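PDB 6Q2F: glycoside hydrolase family protein from Novosphingobium sp. PP1Y, which probably hydrolyses terminal alpha-L-rhamnose from rhamnosylated substrates as an alpha-L-rhamnosidase, and carries a bound sodium ion. Local coordinates for residues A584-R589 and Q620-D625. Sequence-based numbering, arbitrary orientation.
Sequences ALEDHR and QTLIAD. With NA (sodium ion), chain B.
The imidazole of His588 receives Thr621 CB over one face, 4.0 Å above the ring plane and displaced toward the rim, while the Asp587 carboxylate lies at its edge. There ND1 donates in the ring plane to Asp587 OD1 (2.6 Å), a His-carboxylate pair that fixes the turn of the ring; NE2 is hydrogen-bonded to Asp750. Thr621 OG1 makes both direct hydrogen bonds across the contact, giving its proton to Glu586 O (2.8 Å), tilted out of the carbonyl plane, and accepting an almost straight bond from His588 N (2.9 Å, 168°). Its chi1 of -173° turns the hydroxyl away from the threonine's own backbone N and in between these two loop groups, and CG2 lies against Asp587 OD1. A valine here would keep much of the bulk but would probably leave Glu586 O and His588 N without their shared partner and the loop backbone less firmly set. One residue on in the helix, Leu622 lays CD2 against CG of the extended Glu586 side chain (3.6 Å). The carboxylates of Glu586 and Asp625 are turned 36° from each other and joined by a water that donates to Glu586 OE2 and Asp625 OD2. Two more waters link Asp625 OD1 to Ala584 N and Glu586 N, and a salt bridge from Arg599 is likely to offset the aspartate's charge. Glu586 OE2 binds sodium at 2.4 Å, together with Asp503, Ser504, Glu583 and Glu644, and through the shared water Asp625 stands in the second shell of the metal site. The contact thus packs the loop following strand 579-582 against the first turns of helix 620-636, with strand 604-610 touching Glu586, Leu622 and Asp625, and helix 744-747 bordering Thr621 and Asp625.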
loop_
_atom_site.group_PDB
_atom_site.type_symbol
_atom_site.label_atom_id
_atom_site.label_comp_id
_atom_site.label_asym_id
_atom_site.label_seq_id
_atom_site.Cartn_x
_atom_site.Cartn_y
_atom_site.Cartn_z
ATOM N N ALA A 584 1.369 -1.485 -5.395
ATOM C CA ALA A 584 1.235 -0.175 -6.008
ATOM C C ALA A 584 1.827 0.916 -5.130
ATOM O O ALA A 584 3.026 0.905 -4.848
ATOM C CB ALA A 584 -0.238 0.105 -6.336
ATOM N N LEU A 585 1.025 1.906 -4.757
ATOM C CA LEU A 585 1.442 3.015 -3.892
ATOM C C LEU A 585 1.658 2.666 -2.435
ATOM O O LEU A 585 2.633 3.040 -1.868
ATOM C CB LEU A 585 0.533 4.233 -4.041
ATOM C CG LEU A 585 0.242 4.702 -5.453
ATOM C CD1 LEU A 585 -0.779 5.804 -5.483
ATOM C CD2 LEU A 585 1.488 5.117 -6.156
ATOM N N GLU A 586 0.713 1.925 -1.882
ATOM C CA GLU A 586 0.751 1.418 -0.504
ATOM C C GLU A 586 0.554 2.506 0.541
ATOM O O GLU A 586 -0.346 2.394 1.384
ATOM C CB GLU A 586 2.059 0.660 -0.202
ATOM C CG GLU A 586 2.076 0.068 1.227
ATOM C CD GLU A 586 3.345 -0.701 1.555
ATOM O OE1 GLU A 586 3.958 -0.364 2.581
ATOM O OE2 GLU A 586 3.716 -1.628 0.809
ATOM N N ASP A 587 1.379 3.550 0.499
ATOM C CA ASP A 587 1.501 4.521 1.590
ATOM C C ASP A 587 1.213 5.925 1.058
ATOM O O ASP A 587 2.076 6.547 0.425
ATOM C CB ASP A 587 2.897 4.429 2.218
ATOM C CG ASP A 587 3.052 5.276 3.473
ATOM O OD1 ASP A 587 2.056 5.854 3.945
ATOM O OD2 ASP A 587 4.187 5.342 3.999
ATOM N N HIS A 588 0.004 6.424 1.342
ATOM C CA HIS A 588 -0.456 7.763 0.927
ATOM C C HIS A 588 -0.202 7.931 -0.573
ATOM O O HIS A 588 -0.629 7.085 -1.370
ATOM C CB HIS A 588 0.191 8.808 1.807
ATOM C CG HIS A 588 -0.206 8.705 3.240
ATOM N ND1 HIS A 588 0.369 7.803 4.107
ATOM C CD2 HIS A 588 -1.133 9.380 3.958
ATOM C CE1 HIS A 588 -0.177 7.935 5.302
ATOM N NE2 HIS A 588 -1.093 8.883 5.240
ATOM N N ARG A 589 0.490 8.986 -1.005
ATOM C CA ARG A 589 0.580 9.338 -2.417
ATOM C C ARG A 589 2.030 9.658 -2.744
ATOM O O ARG A 589 2.423 10.830 -2.821
ATOM C CB ARG A 589 -0.356 10.505 -2.746
ATOM C CG ARG A 589 -0.475 10.785 -4.260
ATOM C CD ARG A 589 -1.518 11.848 -4.562
ATOM N NE ARG A 589 -1.974 11.739 -5.948
ATOM C CZ ARG A 589 -2.935 12.476 -6.494
ATOM N NH1 ARG A 589 -3.563 13.408 -5.776
ATOM N NH2 ARG A 589 -3.268 12.276 -7.763
ATOM N N GLN A 620 -4.373 3.429 8.283
ATOM C CA GLN A 620 -5.504 3.541 7.362
ATOM C C GLN A 620 -5.067 3.365 5.910
ATOM O O GLN A 620 -5.775 2.734 5.122
ATOM C CB GLN A 620 -6.205 4.880 7.557
ATOM C CG GLN A 620 -6.853 5.009 8.946
ATOM C CD GLN A 620 -7.865 3.912 9.214
ATOM O OE1 GLN A 620 -8.689 3.589 8.361
ATOM N NE2 GLN A 620 -7.794 3.319 10.396
ATOM N N THR A 621 -3.889 3.884 5.542
ATOM C CA THR A 621 -3.472 3.778 4.147
ATOM C C THR A 621 -3.368 2.321 3.710
ATOM O O THR A 621 -3.558 2.007 2.526
ATOM C CB THR A 621 -2.142 4.512 3.933
ATOM O OG1 THR A 621 -1.828 4.538 2.536
ATOM C CG2 THR A 621 -0.993 3.851 4.717
ATOM N N LEU A 622 -3.090 1.422 4.651
ATOM C CA LEU A 622 -2.944 0.007 4.333
ATOM C C LEU A 622 -4.295 -0.684 4.197
ATOM O O LEU A 622 -4.396 -1.701 3.510
ATOM C CB LEU A 622 -2.088 -0.675 5.407
ATOM C CG LEU A 622 -0.668 -0.094 5.525
ATOM C CD1 LEU A 622 0.205 -0.909 6.471
ATOM C CD2 LEU A 622 -0.030 -0.048 4.158
ATOM N N ILE A 623 -5.327 -0.167 4.867
ATOM C CA ILE A 623 -6.689 -0.641 4.623
ATOM C C ILE A 623 -7.105 -0.298 3.194
ATOM O O ILE A 623 -7.555 -1.157 2.432
ATOM C CB ILE A 623 -7.664 -0.036 5.651
ATOM C CG1 ILE A 623 -7.249 -0.359 7.106
ATOM C CG2 ILE A 623 -9.097 -0.449 5.330
ATOM C CD1 ILE A 623 -7.100 -1.837 7.436
ATOM N N ALA A 624 -6.939 0.973 2.813
ATOM C CA ALA A 624 -7.213 1.390 1.436
ATOM C C ALA A 624 -6.369 0.607 0.437
ATOM O O ALA A 624 -6.873 0.181 -0.607
ATOM C CB ALA A 624 -6.963 2.893 1.285
ATOM N N ASP A 625 -5.091 0.384 0.765
ATOM C CA ASP A 625 -4.200 -0.364 -0.121
ATOM C C ASP A 625 -4.757 -1.755 -0.408
ATOM O O ASP A 625 -4.813 -2.196 -1.568
ATOM C CB ASP A 625 -2.807 -0.452 0.517
ATOM C CG ASP A 625 -1.769 -1.082 -0.403
ATOM O OD1 ASP A 625 -1.887 -0.935 -1.638
ATOM O OD2 ASP A 625 -0.841 -1.746 0.129
HETATM NA NA NA B . 5.680 -2.729 0.019
HETATM O O HOH W 1 0.596 -1.297 -2.830
HETATM O O HOH W 2 -1.687 1.372 -3.232
HETATM O O HOH W 3 1.450 -2.824 -0.711
#